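Local coordinates for formate dehydrogenase (Pyrobaculum aerophilum, PDB 1QP8), which binds NADPH and probably works as a D-isomer specific 2-hydroxyacid dehydrogenase, perhaps reducing glyoxylate or hydroxypyruvate, at residues H196-A201 against K225-F230. Numbering follows the deposited sequence.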
ATOM      1  N   HIS A 196     -14.270  20.574  -8.603  1.00 58.40           N
ATOM      2  CA  HIS A 196     -14.506  19.399  -7.769  1.00 58.40           C
ATOM      3  C   HIS A 196     -13.231  19.007  -7.038  1.00 58.40           C
ATOM      4  O   HIS A 196     -13.236  18.835  -5.815  1.00 58.40           O
ATOM      5  CB  HIS A 196     -15.012  18.241  -8.620  1.00 67.80           C
ATOM      6  CG  HIS A 196     -16.077  18.642  -9.588  1.00 67.80           C
ATOM      7  ND1 HIS A 196     -15.800  19.051 -10.877  1.00 67.80           N
ATOM      8  CD2 HIS A 196     -17.417  18.754  -9.442  1.00 67.80           C
ATOM      9  CE1 HIS A 196     -16.923  19.396 -11.480  1.00 67.80           C
ATOM     10  NE2 HIS A 196     -17.920  19.225 -10.631  1.00 67.80           N
ATOM     11  N   LEU A 197     -12.141  18.882  -7.787  1.00 64.77           N
ATOM     12  CA  LEU A 197     -10.849  18.531  -7.215  1.00 64.77           C
ATOM     13  C   LEU A 197     -10.525  19.486  -6.070  1.00 64.77           C
ATOM     14  O   LEU A 197     -10.086  19.064  -4.994  1.00 64.77           O
ATOM     15  CB  LEU A 197      -9.765  18.641  -8.285  1.00 45.41           C
ATOM     16  CG  LEU A 197      -9.776  17.655  -9.448  1.00 45.41           C
ATOM     17  CD1 LEU A 197      -8.754  18.080 -10.498  1.00 45.41           C
ATOM     18  CD2 LEU A 197      -9.455  16.269  -8.912  1.00 45.41           C
ATOM     19  N   ALA A 198     -10.754  20.774  -6.319  1.00 49.24           N
ATOM     20  CA  ALA A 198     -10.494  21.830  -5.346  1.00 49.24           C
ATOM     21  C   ALA A 198     -11.280  21.704  -4.042  1.00 49.24           C
ATOM     22  O   ALA A 198     -11.025  22.436  -3.094  1.00 49.24           O
ATOM     23  CB  ALA A 198     -10.767  23.169  -5.977  1.00 53.55           C
ATOM     24  N   LEU A 199     -12.235  20.780  -3.999  1.00 50.13           N
ATOM     25  CA  LEU A 199     -13.031  20.571  -2.799  1.00 50.13           C
ATOM     26  C   LEU A 199     -12.260  19.668  -1.844  1.00 50.13           C
ATOM     27  O   LEU A 199     -12.614  19.524  -0.668  1.00 50.13           O
ATOM     28  CB  LEU A 199     -14.367  19.921  -3.157  1.00 83.67           C
ATOM     29  CG  LEU A 199     -15.199  20.628  -4.231  1.00 83.67           C
ATOM     30  CD1 LEU A 199     -16.466  19.825  -4.508  1.00 83.67           C
ATOM     31  CD2 LEU A 199     -15.542  22.032  -3.772  1.00 83.67           C
HETATM   32  N   MSE A 200     -11.203  19.047  -2.358  1.00 48.59           N
HETATM   33  CA  MSE A 200     -10.398  18.158  -1.536  1.00 48.59           C
HETATM   34  C   MSE A 200      -9.461  18.979  -0.677  1.00 48.59           C
HETATM   35  O   MSE A 200      -9.375  20.187  -0.831  1.00 48.59           O
HETATM   36  CB  MSE A 200      -9.592  17.208  -2.414  1.00 73.61           C
HETATM   37  CG  MSE A 200     -10.427  16.208  -3.183  1.00 73.61           C
HETATM   38 SE   MSE A 200      -9.400  14.994  -4.042  1.00 73.61          SE
HETATM   39  CE  MSE A 200      -9.105  15.911  -5.567  1.00 73.61           C
ATOM     40  N   ALA A 201      -8.768  18.316   0.235  1.00 67.91           N
ATOM     41  CA  ALA A 201      -7.815  18.988   1.102  1.00 67.91           C
ATOM     42  C   ALA A 201      -6.668  19.495   0.226  1.00 67.91           C
ATOM     43  O   ALA A 201      -6.324  18.860  -0.772  1.00 67.91           O
ATOM     44  CB  ALA A 201      -7.291  18.011   2.131  1.00 33.36           C
ATOM     45  N   LYS A 225      -0.642  22.956 -10.218  1.00 50.83           N
ATOM     46  CA  LYS A 225       0.199  24.157 -10.204  1.00 50.83           C
ATOM     47  C   LYS A 225      -0.152  25.121  -9.080  1.00 50.83           C
ATOM     48  O   LYS A 225       0.584  26.074  -8.835  1.00 50.83           O
ATOM     49  CB  LYS A 225       0.095  24.913 -11.524  1.00 40.86           C
ATOM     50  CG  LYS A 225       0.858  24.293 -12.672  1.00 40.86           C
ATOM     51  CD  LYS A 225       0.446  24.925 -13.981  1.00 40.86           C
ATOM     52  CE  LYS A 225       1.185  24.304 -15.150  1.00 40.86           C
ATOM     53  NZ  LYS A 225       0.562  24.661 -16.467  1.00 40.86           N
ATOM     54  N   GLU A 226      -1.273  24.887  -8.406  1.00 56.83           N
ATOM     55  CA  GLU A 226      -1.682  25.758  -7.311  1.00 56.83           C
ATOM     56  C   GLU A 226      -1.385  25.145  -5.959  1.00 56.83           C
ATOM     57  O   GLU A 226      -0.946  25.834  -5.042  1.00 56.83           O
ATOM     58  CB  GLU A 226      -3.177  26.054  -7.367  1.00 67.92           C
ATOM     59  CG  GLU A 226      -3.671  26.675  -8.653  1.00 67.92           C
ATOM     60  CD  GLU A 226      -5.104  27.133  -8.516  1.00 67.92           C
ATOM     61  OE1 GLU A 226      -5.803  26.580  -7.636  1.00 67.92           O
ATOM     62  OE2 GLU A 226      -5.526  28.030  -9.280  1.00 67.92           O
ATOM     63  N   ARG A 227      -1.645  23.853  -5.820  1.00 57.45           N
ATOM     64  CA  ARG A 227      -1.412  23.196  -4.548  1.00 57.45           C
ATOM     65  C   ARG A 227      -0.224  22.249  -4.607  1.00 57.45           C
ATOM     66  O   ARG A 227      -0.332  21.102  -5.041  1.00 57.45           O
ATOM     67  CB  ARG A 227      -2.698  22.490  -4.098  1.00 62.48           C
ATOM     68  CG  ARG A 227      -3.808  23.504  -3.814  1.00 62.48           C
ATOM     69  CD  ARG A 227      -5.213  23.074  -4.236  1.00 62.48           C
ATOM     70  NE  ARG A 227      -5.926  22.366  -3.179  1.00 62.48           N
ATOM     71  CZ  ARG A 227      -7.245  22.387  -3.024  1.00 62.48           C
ATOM     72  NH1 ARG A 227      -8.008  23.084  -3.855  1.00 62.48           N
ATOM     73  NH2 ARG A 227      -7.802  21.707  -2.035  1.00 62.48           N
ATOM     74  N   PRO A 228       0.947  22.737  -4.181  1.00 48.14           N
ATOM     75  CA  PRO A 228       2.178  21.944  -4.180  1.00 48.14           C
ATOM     76  C   PRO A 228       2.044  20.631  -3.396  1.00 48.14           C
ATOM     77  O   PRO A 228       2.634  19.619  -3.768  1.00 48.14           O
ATOM     78  CB  PRO A 228       3.201  22.906  -3.570  1.00 44.93           C
ATOM     79  CG  PRO A 228       2.707  24.252  -4.033  1.00 44.93           C
ATOM     80  CD  PRO A 228       1.221  24.132  -3.789  1.00 44.93           C
ATOM     81  N   GLN A 229       1.259  20.653  -2.322  1.00 49.91           N
ATOM     82  CA  GLN A 229       1.049  19.471  -1.499  1.00 49.91           C
ATOM     83  C   GLN A 229       0.031  18.525  -2.143  1.00 49.91           C
ATOM     84  O   GLN A 229      -0.104  17.367  -1.729  1.00 49.91           O
ATOM     85  CB  GLN A 229       0.543  19.884  -0.123  1.00 93.45           C
ATOM     86  CG  GLN A 229       1.344  20.992   0.518  1.00 93.45           C
ATOM     87  CD  GLN A 229       2.728  20.548   0.917  1.00 93.45           C
ATOM     88  OE1 GLN A 229       2.891  19.716   1.812  1.00 93.45           O
ATOM     89  NE2 GLN A 229       3.740  21.097   0.253  1.00 93.45           N
ATOM     90  N   PHE A 230      -0.701  19.023  -3.136  1.00 40.84           N
ATOM     91  CA  PHE A 230      -1.682  18.194  -3.812  1.00 40.84           C
ATOM     92  C   PHE A 230      -0.938  17.260  -4.772  1.00 40.84           C
ATOM     93  O   PHE A 230      -0.110  17.695  -5.572  1.00 40.84           O
ATOM     94  CB  PHE A 230      -2.675  19.053  -4.595  1.00 49.61           C
ATOM     95  CG  PHE A 230      -3.803  18.264  -5.213  1.00 49.61           C
ATOM     96  CD1 PHE A 230      -4.932  17.943  -4.476  1.00 49.61           C
ATOM     97  CD2 PHE A 230      -3.739  17.859  -6.544  1.00 49.61           C
ATOM     98  CE1 PHE A 230      -5.987  17.232  -5.058  1.00 49.61           C
ATOM     99  CE2 PHE A 230      -4.786  17.151  -7.136  1.00 49.61           C
ATOM    100  CZ  PHE A 230      -5.911  16.838  -6.390  1.00 49.61           C
TER
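Arg227 reaches across to the type I turn from Leu197 to Met200 and gives both terminal nitrogens to one main-chain oxygen, Ala198 O, a worked example of an arginine serving a turn carbonyl. Arg227 NH1 donates to Ala198 O at 3.2 Å (N-H...O 159°), the acceptor lying in the guanidinium plane but approached well to the side of its C=O direction (98°). Arg227 NH2 adds a weak bond to Ala198 O at 3.5 Å. Met200 O also lies beside NH2, at the guanidinium edge. The arginine chain bends at chi2 and chi3 to bring the group here, while NE has a long, weak ion pair with Glu202. A leucine here would probably cost Ala198 O these two N-H groups and Glu202 this weak charge pairing. Beside these polar links, Met200 CE abuts the edge of the Phe230 ring, 3.4 Å from Phe230 CE1, and the selenium of this selenomethionine makes an edge-on Met-aromatic contact. Each segment also closes a type I turn, with Met200 N bonded to Leu197 O and Phe230 N to Arg227 O. Leu197, Met200 and Phe230 all pack on Phe206 of strand 205-208, placing the contact between the regions of helices 194-197 and 217-226, at the periphery of the Rossmann-type NAD-binding domain.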